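Local coordinates for protein alpha-2,3-sialyltransferase (Campylobacter jejuni, PDB 2P2V) that probably transfers sialic acid from a CMP-activated donor to an acceptor sugar in alpha-2,3 linkage, and here holds a fluorinated analogue of that donor, at residues Tyr167-Asp172 with Tyr226-Asp231; Asn21-Gly26 with Arg38-Tyr43; Ser30-Asn35 with Lys56-Lys61. All blocks are in the same frame, centred on the assembly; numbering follows the deposited sequence.

Contact 1: residues Tyr167-Asp172 with Tyr226-Asp231; sequences YLCGID and YALCDD. With CSF (cytidine-5'-monophosphate-3-fluoro-N-acetyl-neuraminic acid), chain O.
Leu168 O is gripped twice where two parallel strands begin to part: Leu228 N gives it a weak, bent bond (3.1 Å, 129° at the hydrogen), and a water donates to Leu168 O from 2.7 Å. The same water accepts Cys229 N and so carries the pairing one residue past the last direct bond. On the N-terminal side of Leu168 the pairing is straighter: Leu168 N binds Tyr226 O at 2.8 Å, and the CA-H of Tyr167 is turned to the same oxygen. Tyr167 and Tyr226 run side by side on one face of the sheet. Their planes are only 27° apart, but the rings are slid and barely overlap, with centroids 5.7 Å apart. Much of the touching therefore falls to Tyr167 CD1 against Tyr226 CB (3.9 Å), while Leu228 crosses Tyr167 at about a right angle and lays its methyls on CB and CD1. Farther along, Cys229 SG stands anti to its carbonyl carbon (chi1 -50°), which brings it to 3.5 Å from Cys169 CB; the two sulfurs form no disulfide. Beyond the strand, Asp172 N donates to the cytosine carbonyl O2 of the bound CSF (2.8 Å). In this N-terminal part of the protein, strand 224-227 is outermost on its side within this chain, reached from 165-169 through helices 187-192 and 207-221, and strand 165-169 is flanked on its other side by 21-25.

Contact 2: residues Asn21-Gly26 with Arg38-Tyr43; sequences NIIIAG and RLPREY. With CSF (cytidine-5'-monophosphate-3-fluoro-N-acetyl-neuraminic acid), chain O; EDO (1,2-ethanediol), chain E.
An ethanediol, probably from the crystallisation liquor, lies over one face of the Tyr43 ring, which Ile23 approaches obliquely. Carbon C1 of the ethanediol sits 3.9 Å above the centre of the Tyr43 ring, and its O1 donates to Tyr43 O (3.1 Å). Ile23 brings CG1 to 3.5 Å from Tyr43 CD1. The ring is turned this way because Tyr43 CG stands between its backbone N and carbonyl carbon (chi1 54°). The outermost methyl of Ile23, CD1, keeps hold of the root of the Tyr43 side chain while also touching Leu39 CD2 at 3.8 Å, where the two side chains cross at about a right angle, and brushing Pro40 CD. At the start of the strand the chemistry becomes polar. Asn21 ND2 donates to Glu42 O (2.9 Å, 154°), an acceptor lying close to the plane of the amide, although the donor itself is tilted 29° from the plane of the carbonyl. This bond ties the side chain of Asn21 to the backbone just before Tyr43, and Pro40 slides past the amide in the opposite direction with CB against ND2. Immediately afterwards the chain pairs with Asn21 and Ile23 through Asp44 and enters strand 44-48. The connection between these neighbouring parallel strands thus runs without an alpha-helix. At the far end of strand 21-25, Gly26 CA lies 3.2 Å from the ribose O4' of CSF, consistent with a Rossmann-like sheet whose first strand gives way to a glycine-bearing loop against the nucleotide.

Contact 3: residues Ser30-Asn35 with Lys56-Lys61; sequences SLKNIN and KYYLGK
Tyr58 is the bump of this contact, a flat ring set against Leu31 and Lys32. Lys32 CA lies 4.1 Å above one face of the ring, near its rim, and Lys56 CB, from the ring's own segment, lies above the opposite face, so the plate is held between two lysines. The Lys32 side chain then crosses the phenol end obliquely, its CG 3.8 Å from Tyr58 OH; that hydroxyl is hydrogen-bonded to Asp55. Nearer the backbone, Leu31 has CG anti to its own N (chi1 176°), which swings the isobutyl group against the root of the ring, CG to Tyr58 CB at 4.1 Å. A second, smaller knob comes from the other segment: Ile34 CD1 enters the notch between Tyr58 O (3.8 Å) and Leu59 CG (4.0 Å). Tyr58 and Leu59, which bound the notch, are the central residues of a type I beta turn from Tyr57 to Gly60, closed by Gly60 N to Tyr57 O. Leu59 goes on to touch Ile23, Ala25, Val45 and Cys169. Such packing is that of an alpha/beta fold in which loops leaving the strands pack here over strands 21-25, 44-48 and 165-169.

How the contacts relate
The three contacts lie equally far from the centre of the chain but differ in what they join. Contact 1 is strand against strand, buried, and relies on backbone bonds extended by a water. Contact 2 joins a strand to the loop that follows it; it is partly exposed, and a side-chain amide does the polar work. Contact 3 is loop against loop, buried, and built from apolar and ring packing. Strands 165-169 and 21-25 are neighbours, with Cys169 O to Gly26 N linking contacts 1 and 2, which both touch CSF. Contact 3 packs against both: Leu59 on Ala25, and Ser30 OG to Asp172. A salt bridge from Arg38 to Asp230 joins contacts 1 and 2.

Contact 1: residues Tyr167-Asp172 with Tyr226-Asp231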
loop_
_atom_site.group_PDB
_atom_site.type_symbol
_atom_site.label_atom_id
_atom_site.label_comp_id
_atom_site.label_asym_id
_atom_site.label_seq_id
_atom_site.Cartn_x
_atom_site.Cartn_y
_atom_site.Cartn_z
ATOM N N TYR A 167 24.646 23.050 18.537
ATOM C CA TYR A 167 26.039 23.417 18.590
ATOM C C TYR A 167 26.787 22.560 17.645
ATOM O O TYR A 167 26.762 21.322 17.791
ATOM C CB TYR A 167 26.604 23.150 19.962
ATOM C CG TYR A 167 25.866 23.927 21.016
ATOM C CD1 TYR A 167 26.385 25.136 21.511
ATOM C CD2 TYR A 167 24.656 23.483 21.484
ATOM C CE1 TYR A 167 25.671 25.867 22.475
ATOM C CE2 TYR A 167 23.939 24.190 22.471
ATOM C CZ TYR A 167 24.478 25.377 22.954
ATOM O OH TYR A 167 23.752 26.080 23.917
ATOM N N LEU A 168 27.461 23.196 16.705
ATOM C CA LEU A 168 28.124 22.455 15.645
ATOM C C LEU A 168 29.593 22.321 15.798
ATOM O O LEU A 168 30.273 23.261 16.218
ATOM C CB LEU A 168 27.871 23.136 14.307
ATOM C CG LEU A 168 26.410 23.291 13.917
ATOM C CD1 LEU A 168 26.372 24.260 12.728
ATOM C CD2 LEU A 168 25.743 21.957 13.580
ATOM N N CYS A 169 30.120 21.170 15.389
ATOM C CA CYS A 169 31.534 20.970 15.382
ATOM C C CYS A 169 31.872 19.943 14.319
ATOM O O CYS A 169 30.979 19.231 13.829
ATOM C CB CYS A 169 32.073 20.525 16.751
ATOM S SG CYS A 169 31.390 18.971 17.394
ATOM N N GLY A 170 33.146 19.855 13.994
ATOM C CA GLY A 170 33.603 18.932 12.945
ATOM C C GLY A 170 33.036 19.270 11.576
ATOM O O GLY A 170 33.114 18.461 10.629
ATOM N N ILE A 171 32.479 20.468 11.440
ATOM C CA ILE A 171 32.034 20.965 10.135
ATOM C C ILE A 171 33.034 22.001 9.539
ATOM O O ILE A 171 33.181 23.103 10.049
ATOM C CB ILE A 171 30.547 21.432 10.201
ATOM C CG1 ILE A 171 29.649 20.184 10.350
ATOM C CG2 ILE A 171 30.166 22.194 8.932
ATOM C CD1 ILE A 171 28.188 20.441 10.717
ATOM N N ASP A 172 33.754 21.611 8.491
ATOM C CA ASP A 172 34.898 22.390 7.979
ATOM C C ASP A 172 34.884 22.559 6.456
ATOM O O ASP A 172 35.883 22.994 5.843
ATOM C CB ASP A 172 36.204 21.722 8.422
ATOM C CG ASP A 172 36.373 21.745 9.928
ATOM O OD1 ASP A 172 36.553 22.854 10.491
ATOM O OD2 ASP A 172 36.307 20.665 10.548
ATOM N N TYR A 226 24.963 27.592 17.003
ATOM C CA TYR A 226 26.293 28.026 17.392
ATOM C C TYR A 226 27.408 27.146 16.888
ATOM O O TYR A 226 27.185 25.963 16.598
ATOM C CB TYR A 226 26.350 28.027 18.905
ATOM C CG TYR A 226 25.367 29.011 19.489
ATOM C CD1 TYR A 226 25.649 30.394 19.474
ATOM C CD2 TYR A 226 24.166 28.588 20.009
ATOM C CE1 TYR A 226 24.743 31.316 19.988
ATOM C CE2 TYR A 226 23.256 29.490 20.534
ATOM C CZ TYR A 226 23.556 30.854 20.522
ATOM O OH TYR A 226 22.629 31.743 21.039
ATOM N N ALA A 227 28.605 27.720 16.818
ATOM C CA ALA A 227 29.843 26.969 16.620
ATOM C C ALA A 227 30.516 26.633 17.955
ATOM O O ALA A 227 30.269 27.304 18.970
ATOM C CB ALA A 227 30.799 27.745 15.719
ATOM N N LEU A 228 31.391 25.610 17.946
ATOM C CA LEU A 228 32.150 25.212 19.139
ATOM C C LEU A 228 33.677 25.269 18.911
ATOM O O LEU A 228 34.449 25.196 19.867
ATOM C CB LEU A 228 31.754 23.779 19.569
ATOM C CG LEU A 228 30.354 23.448 20.066
ATOM C CD1 LEU A 228 30.229 21.921 20.230
ATOM C CD2 LEU A 228 30.035 24.128 21.396
ATOM N N CYS A 229 34.107 25.359 17.654
ATOM C CA CYS A 229 35.518 25.256 17.299
ATOM C C CYS A 229 36.073 26.632 16.898
ATOM O O CYS A 229 35.703 27.181 15.869
ATOM C CB CYS A 229 35.716 24.219 16.195
ATOM S SG CYS A 229 34.854 22.640 16.647
ATOM N N ASP A 230 36.915 27.199 17.768
ATOM C CA ASP A 230 37.437 28.570 17.590
ATOM C C ASP A 230 38.151 28.841 16.285
ATOM O O ASP A 230 38.000 29.915 15.689
ATOM C CB ASP A 230 38.383 28.914 18.752
ATOM C CG ASP A 230 37.664 28.971 20.084
ATOM O OD1 ASP A 230 36.670 28.249 20.270
ATOM O OD2 ASP A 230 38.091 29.748 20.965
ATOM N N ASP A 231 38.941 27.868 15.854
ATOM C CA ASP A 231 39.812 28.041 14.686
ATOM C C ASP A 231 39.246 27.481 13.374
ATOM O O ASP A 231 39.995 27.292 12.400
ATOM C CB ASP A 231 41.195 27.428 14.977
ATOM C CG ASP A 231 41.924 28.149 16.111
ATOM O OD1 ASP A 231 41.962 29.409 16.079
ATOM O OD2 ASP A 231 42.441 27.455 17.030
HETATM C C5A CSF O . 31.023 11.676 1.216
HETATM C C4A CSF O . 31.088 13.176 1.478
HETATM C C2A CSF O . 29.562 12.903 3.520
HETATM O O6A CSF O . 29.662 11.485 3.263
HETATM C C6A CSF O . 30.826 10.966 2.569
HETATM C C3A CSF O . 29.842 13.672 2.229
HETATM O O4A CSF O . 31.127 13.859 0.234
HETATM N N5A CSF O . 32.328 11.295 0.633
HETATM C C7A CSF O . 30.613 9.466 2.404
HETATM C C8A CSF O . 30.385 8.800 3.756
HETATM C C9A CSF O . 30.064 7.298 3.611
HETATM O O9A CSF O . 29.962 6.645 4.898
HETATM O O8A CSF O . 31.553 9.049 4.600
HETATM O O7A CSF O . 29.519 9.253 1.494
HETATM C C1A CSF O . 28.129 13.256 3.894
HETATM O OBA CSF O . 27.834 14.485 3.893
HETATM O OAA CSF O . 27.331 12.325 4.186
HETATM O O1A CSF O . 30.357 13.411 4.616
HETATM O O2A CSF O . 32.827 13.263 4.599
HETATM N N1 CSF O . 32.730 17.529 7.200
HETATM C C2 CSF O . 33.150 18.846 6.840
HETATM N N3 CSF O . 34.435 19.080 6.440
HETATM C C4 CSF O . 35.324 18.061 6.408
HETATM C C5 CSF O . 34.933 16.763 6.762
HETATM C C6 CSF O . 33.622 16.518 7.161
HETATM C "C3'" CSF O . 29.843 15.954 6.398
HETATM C "C2'" CSF O . 30.282 17.397 6.558
HETATM C "C1'" CSF O . 31.342 17.294 7.654
HETATM O "O4'" CSF O . 31.224 16.009 8.304
HETATM C "C4'" CSF O . 30.147 15.272 7.726
HETATM P PA CSF O . 31.639 12.773 5.391
HETATM O "O5'" CSF O . 31.663 13.597 6.793
HETATM C "C5'" CSF O . 30.498 13.791 7.593
HETATM O "O3'" CSF O . 28.441 15.878 6.163
HETATM O "O2'" CSF O . 29.164 18.213 7.003
HETATM N N4 CSF O . 36.618 18.277 6.021
HETATM O O2 CSF O . 32.307 19.785 6.859
HETATM O O3A CSF O . 31.463 11.333 5.776
HETATM C C10 CSF O . 32.336 10.296 -0.267
HETATM O O10 CSF O . 31.319 9.675 -0.610
HETATM C C11 CSF O . 33.695 9.955 -0.834
HETATM F F3A CSF O . 28.729 13.536 1.431
HETATM O O HOH W 1 32.446 24.649 15.321
#

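Contact 2: residues Asn21-Gly26 with Arg38-Tyr43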
loop_
_atom_site.group_PDB
_atom_site.type_symbol
_atom_site.label_atom_id
_atom_site.label_comp_id
_atom_site.label_asym_id
_atom_site.label_seq_id
_atom_site.Cartn_x
_atom_site.Cartn_y
_atom_site.Cartn_z
ATOM N N ASN A 21 18.821 20.853 23.753
ATOM C CA ASN A 21 20.140 21.163 23.256
ATOM C C ASN A 21 20.724 19.967 22.522
ATOM O O ASN A 21 20.708 18.869 23.041
ATOM C CB ASN A 21 21.139 21.454 24.394
ATOM C CG ASN A 21 20.811 22.750 25.166
ATOM O OD1 ASN A 21 20.324 23.729 24.587
ATOM N ND2 ASN A 21 21.102 22.745 26.478
ATOM N N ILE A 22 21.324 20.232 21.387
ATOM C CA ILE A 22 21.884 19.109 20.623
ATOM C C ILE A 22 23.253 19.517 20.124
ATOM O O ILE A 22 23.433 20.633 19.652
ATOM C CB ILE A 22 20.867 18.676 19.495
ATOM C CG1 ILE A 22 21.373 17.408 18.743
ATOM C CG2 ILE A 22 20.612 19.784 18.491
ATOM C CD1 ILE A 22 21.384 16.175 19.594
ATOM N N ILE A 23 24.232 18.618 20.237
ATOM C CA ILE A 23 25.529 18.816 19.645
ATOM C C ILE A 23 25.510 17.905 18.431
ATOM O O ILE A 23 25.137 16.730 18.564
ATOM C CB ILE A 23 26.670 18.352 20.579
ATOM C CG1 ILE A 23 26.480 18.895 22.014
ATOM C CG2 ILE A 23 28.033 18.667 19.979
ATOM C CD1 ILE A 23 26.194 20.408 22.083
ATOM N N ILE A 24 25.923 18.469 17.301
ATOM C CA ILE A 24 25.906 17.834 16.014
ATOM C C ILE A 24 27.319 17.893 15.478
ATOM O O ILE A 24 27.864 18.981 15.235
ATOM C CB ILE A 24 24.880 18.506 15.071
ATOM C CG1 ILE A 24 23.452 18.346 15.641
ATOM C CG2 ILE A 24 25.037 17.922 13.646
ATOM C CD1 ILE A 24 22.340 18.988 14.817
ATOM N N ALA A 25 27.939 16.722 15.325
ATOM C CA ALA A 25 29.326 16.664 14.907
ATOM C C ALA A 25 29.532 16.059 13.542
ATOM O O ALA A 25 29.070 14.930 13.261
ATOM C CB ALA A 25 30.145 15.958 15.931
ATOM N N GLY A 26 30.202 16.818 12.682
ATOM C CA GLY A 26 30.767 16.277 11.444
ATOM C C GLY A 26 32.059 15.571 11.809
ATOM O O GLY A 26 32.428 15.443 12.988
ATOM N N ARG A 38 32.716 25.923 25.976
ATOM C CA ARG A 38 31.534 26.434 25.288
ATOM C C ARG A 38 30.334 25.456 25.196
ATOM O O ARG A 38 29.239 25.863 24.793
ATOM C CB ARG A 38 31.925 26.798 23.848
ATOM C CG ARG A 38 33.129 27.761 23.700
ATOM C CD ARG A 38 33.260 28.274 22.275
ATOM N NE ARG A 38 34.525 28.986 22.036
ATOM C CZ ARG A 38 34.747 30.240 22.447
ATOM N NH1 ARG A 38 35.919 30.828 22.209
ATOM N NH2 ARG A 38 33.789 30.899 23.102
ATOM N N LEU A 39 30.524 24.179 25.538
ATOM C CA LEU A 39 29.391 23.232 25.566
ATOM C C LEU A 39 28.391 23.667 26.627
ATOM O O LEU A 39 28.815 24.164 27.694
ATOM C CB LEU A 39 29.868 21.803 25.843
ATOM C CG LEU A 39 30.639 21.086 24.716
ATOM C CD1 LEU A 39 31.278 19.769 25.195
ATOM C CD2 LEU A 39 29.701 20.809 23.564
ATOM N N PRO A 40 27.078 23.497 26.369
ATOM C CA PRO A 40 26.115 23.744 27.430
ATOM C C PRO A 40 26.195 22.665 28.495
ATOM O O PRO A 40 26.826 21.633 28.272
ATOM C CB PRO A 40 24.775 23.657 26.701
ATOM C CG PRO A 40 25.049 22.659 25.618
ATOM C CD PRO A 40 26.403 23.062 25.125
ATOM N N ARG A 41 25.534 22.893 29.626
ATOM C CA ARG A 41 25.484 21.916 30.725
ATOM C C ARG A 41 24.857 20.581 30.331
ATOM O O ARG A 41 25.301 19.522 30.771
ATOM C CB ARG A 41 24.645 22.478 31.886
ATOM C CG ARG A 41 25.456 23.193 32.977
ATOM C CD ARG A 41 25.990 22.213 34.088
ATOM N NE ARG A 41 25.176 20.993 34.312
ATOM C CZ ARG A 41 23.888 20.942 34.704
ATOM N NH1 ARG A 41 23.169 22.044 34.913
ATOM N NH2 ARG A 41 23.293 19.761 34.864
ATOM N N GLU A 42 23.786 20.657 29.547
ATOM C CA GLU A 42 23.047 19.465 29.169
ATOM C C GLU A 42 22.903 19.426 27.675
ATOM O O GLU A 42 22.753 20.457 27.029
ATOM C CB GLU A 42 21.677 19.456 29.819
ATOM C CG GLU A 42 21.775 19.413 31.322
ATOM C CD GLU A 42 20.679 18.610 31.919
ATOM O OE1 GLU A 42 19.585 19.187 32.160
ATOM O OE2 GLU A 42 20.905 17.393 32.127
ATOM N N TYR A 43 22.974 18.219 27.117
ATOM C CA TYR A 43 22.878 18.074 25.680
ATOM C C TYR A 43 22.837 16.577 25.301
ATOM O O TYR A 43 23.287 15.721 26.060
ATOM C CB TYR A 43 24.074 18.734 24.955
ATOM C CG TYR A 43 25.427 18.255 25.441
ATOM C CD1 TYR A 43 25.992 17.050 24.950
ATOM C CD2 TYR A 43 26.165 19.003 26.389
ATOM C CE1 TYR A 43 27.226 16.619 25.393
ATOM C CE2 TYR A 43 27.384 18.576 26.849
ATOM C CZ TYR A 43 27.920 17.392 26.344
ATOM O OH TYR A 43 29.122 16.954 26.788
HETATM C C5A CSF O . 31.023 11.676 1.216
HETATM C C4A CSF O . 31.088 13.176 1.478
HETATM C C2A CSF O . 29.562 12.903 3.520
HETATM O O6A CSF O . 29.662 11.485 3.263
HETATM C C6A CSF O . 30.826 10.966 2.569
HETATM C C3A CSF O . 29.842 13.672 2.229
HETATM O O4A CSF O . 31.127 13.859 0.234
HETATM N N5A CSF O . 32.328 11.295 0.633
HETATM C C7A CSF O . 30.613 9.466 2.404
HETATM C C8A CSF O . 30.385 8.800 3.756
HETATM C C9A CSF O . 30.064 7.298 3.611
HETATM O O9A CSF O . 29.962 6.645 4.898
HETATM O O8A CSF O . 31.553 9.049 4.600
HETATM O O7A CSF O . 29.519 9.253 1.494
HETATM C C1A CSF O . 28.129 13.256 3.894
HETATM O OBA CSF O . 27.834 14.485 3.893
HETATM O OAA CSF O . 27.331 12.325 4.186
HETATM O O1A CSF O . 30.357 13.411 4.616
HETATM O O2A CSF O . 32.827 13.263 4.599
HETATM N N1 CSF O . 32.730 17.529 7.200
HETATM C C2 CSF O . 33.150 18.846 6.840
HETATM N N3 CSF O . 34.435 19.080 6.440
HETATM C C4 CSF O . 35.324 18.061 6.408
HETATM C C5 CSF O . 34.933 16.763 6.762
HETATM C C6 CSF O . 33.622 16.518 7.161
HETATM C "C3'" CSF O . 29.843 15.954 6.398
HETATM C "C2'" CSF O . 30.282 17.397 6.558
HETATM C "C1'" CSF O . 31.342 17.294 7.654
HETATM O "O4'" CSF O . 31.224 16.009 8.304
HETATM C "C4'" CSF O . 30.147 15.272 7.726
HETATM P PA CSF O . 31.639 12.773 5.391
HETATM O "O5'" CSF O . 31.663 13.597 6.793
HETATM C "C5'" CSF O . 30.498 13.791 7.593
HETATM O "O3'" CSF O . 28.441 15.878 6.163
HETATM O "O2'" CSF O . 29.164 18.213 7.003
HETATM N N4 CSF O . 36.618 18.277 6.021
HETATM O O2 CSF O . 32.307 19.785 6.859
HETATM O O3A CSF O . 31.463 11.333 5.776
HETATM C C10 CSF O . 32.336 10.296 -0.267
HETATM O O10 CSF O . 31.319 9.675 -0.610
HETATM C C11 CSF O . 33.695 9.955 -0.834
HETATM F F3A CSF O . 28.729 13.536 1.431
HETATM C C1 EDO E . 24.631 16.449 29.022
HETATM O O1 EDO E . 23.361 15.821 29.188
HETATM C C2 EDO E . 25.749 15.444 29.079
HETATM O O2 EDO E . 26.728 16.015 29.962
#

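Contact 3: residues Ser30-Asn35 with Lys56-Lys61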
loop_
_atom_site.group_PDB
_atom_site.type_symbol
_atom_site.label_atom_id
_atom_site.label_comp_id
_atom_site.label_asym_id
_atom_site.label_seq_id
_atom_site.Cartn_x
_atom_site.Cartn_y
_atom_site.Cartn_z
ATOM N N SER A 30 38.252 19.831 12.740
ATOM C CA SER A 30 37.917 20.610 13.912
ATOM C C SER A 30 37.248 19.801 15.005
ATOM O O SER A 30 37.004 20.297 16.113
ATOM C CB SER A 30 37.022 21.779 13.525
ATOM O OG SER A 30 35.737 21.326 13.151
ATOM N N LEU A 31 36.932 18.542 14.725
ATOM C CA LEU A 31 36.444 17.665 15.798
ATOM C C LEU A 31 37.516 17.547 16.898
ATOM O O LEU A 31 37.202 17.371 18.072
ATOM C CB LEU A 31 36.103 16.282 15.227
ATOM C CG LEU A 31 35.666 15.141 16.134
ATOM C CD1 LEU A 31 34.211 15.390 16.660
ATOM C CD2 LEU A 31 35.841 13.815 15.379
ATOM N N LYS A 32 38.777 17.637 16.491
ATOM C CA LYS A 32 39.925 17.572 17.399
ATOM C C LYS A 32 40.139 18.887 18.185
ATOM O O LYS A 32 40.875 18.913 19.190
ATOM C CB LYS A 32 41.194 17.252 16.581
ATOM C CG LYS A 32 41.336 15.789 16.092
ATOM C CD LYS A 32 42.786 15.478 15.630
ATOM C CE LYS A 32 42.948 14.002 15.203
ATOM N NZ LYS A 32 44.286 13.372 15.549
ATOM N N ASN A 33 39.490 19.966 17.743
ATOM C CA ASN A 33 39.707 21.304 18.296
ATOM C C ASN A 33 38.422 21.933 18.841
ATOM O O ASN A 33 38.191 23.135 18.653
ATOM C CB ASN A 33 40.312 22.235 17.232
ATOM C CG ASN A 33 41.553 21.646 16.540
ATOM O OD1 ASN A 33 42.451 21.086 17.186
ATOM N ND2 ASN A 33 41.614 21.803 15.213
ATOM N N ILE A 34 37.587 21.135 19.511
ATOM C CA ILE A 34 36.397 21.636 20.193
ATOM C C ILE A 34 36.821 22.439 21.423
ATOM O O ILE A 34 37.735 22.027 22.137
ATOM C CB ILE A 34 35.495 20.481 20.677
ATOM C CG1 ILE A 34 34.854 19.746 19.478
ATOM C CG2 ILE A 34 34.380 20.969 21.547
ATOM C CD1 ILE A 34 34.418 18.289 19.835
ATOM N N ASN A 35 36.155 23.571 21.662
ATOM C CA ASN A 35 36.402 24.329 22.882
ATOM C C ASN A 35 35.407 23.855 23.906
ATOM O O ASN A 35 34.265 24.299 23.918
ATOM C CB ASN A 35 36.233 25.834 22.636
ATOM C CG ASN A 35 36.643 26.667 23.852
ATOM O OD1 ASN A 35 36.479 26.232 24.991
ATOM N ND2 ASN A 35 37.143 27.868 23.608
ATOM N N LYS A 56 40.036 9.387 19.990
ATOM C CA LYS A 56 39.639 9.659 21.362
ATOM C C LYS A 56 38.151 9.918 21.360
ATOM O O LYS A 56 37.569 10.233 20.329
ATOM C CB LYS A 56 40.366 10.910 21.927
ATOM C CG LYS A 56 41.894 10.878 21.753
ATOM C CD LYS A 56 42.563 12.122 22.301
ATOM C CE LYS A 56 44.076 11.946 22.186
ATOM N NZ LYS A 56 44.745 13.208 22.577
ATOM N N TYR A 57 37.543 9.828 22.524
ATOM C CA TYR A 57 36.138 10.114 22.627
ATOM C C TYR A 57 35.896 11.615 22.657
ATOM O O TYR A 57 35.513 12.144 23.709
ATOM C CB TYR A 57 35.544 9.462 23.860
ATOM C CG TYR A 57 35.423 7.953 23.741
ATOM C CD1 TYR A 57 34.470 7.368 22.870
ATOM C CD2 TYR A 57 36.254 7.106 24.484
ATOM C CE1 TYR A 57 34.346 5.996 22.763
ATOM C CE2 TYR A 57 36.149 5.718 24.371
ATOM C CZ TYR A 57 35.185 5.178 23.512
ATOM O OH TYR A 57 35.060 3.830 23.415
ATOM N N TYR A 58 36.047 12.275 21.505
ATOM C CA TYR A 58 35.903 13.762 21.451
ATOM C C TYR A 58 34.575 14.323 21.936
ATOM O O TYR A 58 34.507 15.487 22.358
ATOM C CB TYR A 58 36.296 14.337 20.104
ATOM C CG TYR A 58 37.741 14.039 19.749
ATOM C CD1 TYR A 58 38.808 14.746 20.372
ATOM C CD2 TYR A 58 38.063 13.057 18.806
ATOM C CE1 TYR A 58 40.162 14.458 20.050
ATOM C CE2 TYR A 58 39.408 12.777 18.474
ATOM C CZ TYR A 58 40.447 13.486 19.104
ATOM O OH TYR A 58 41.754 13.195 18.773
ATOM N N LEU A 59 33.506 13.520 21.881
ATOM C CA LEU A 59 32.220 13.950 22.423
ATOM C C LEU A 59 31.616 12.927 23.392
ATOM O O LEU A 59 30.416 12.917 23.638
ATOM C CB LEU A 59 31.261 14.288 21.277
ATOM C CG LEU A 59 31.462 15.677 20.681
ATOM C CD1 LEU A 59 30.509 15.860 19.518
ATOM C CD2 LEU A 59 31.183 16.754 21.760
ATOM N N GLY A 60 32.465 12.079 23.972
ATOM C CA GLY A 60 32.023 11.115 24.964
ATOM C C GLY A 60 31.508 9.849 24.279
ATOM O O GLY A 60 31.644 9.687 23.058
ATOM N N LYS A 61 30.927 8.964 25.084
ATOM C CA LYS A 61 30.576 7.612 24.642
ATOM C C LYS A 61 29.094 7.469 24.326
ATOM O O LYS A 61 28.690 6.475 23.695
ATOM C CB LYS A 61 30.955 6.598 25.731
ATOM C CG LYS A 61 32.462 6.410 25.979
ATOM C CD LYS A 61 32.694 5.289 27.015
ATOM C CE LYS A 61 32.406 3.893 26.402
ATOM N NZ LYS A 61 32.351 2.711 27.353
#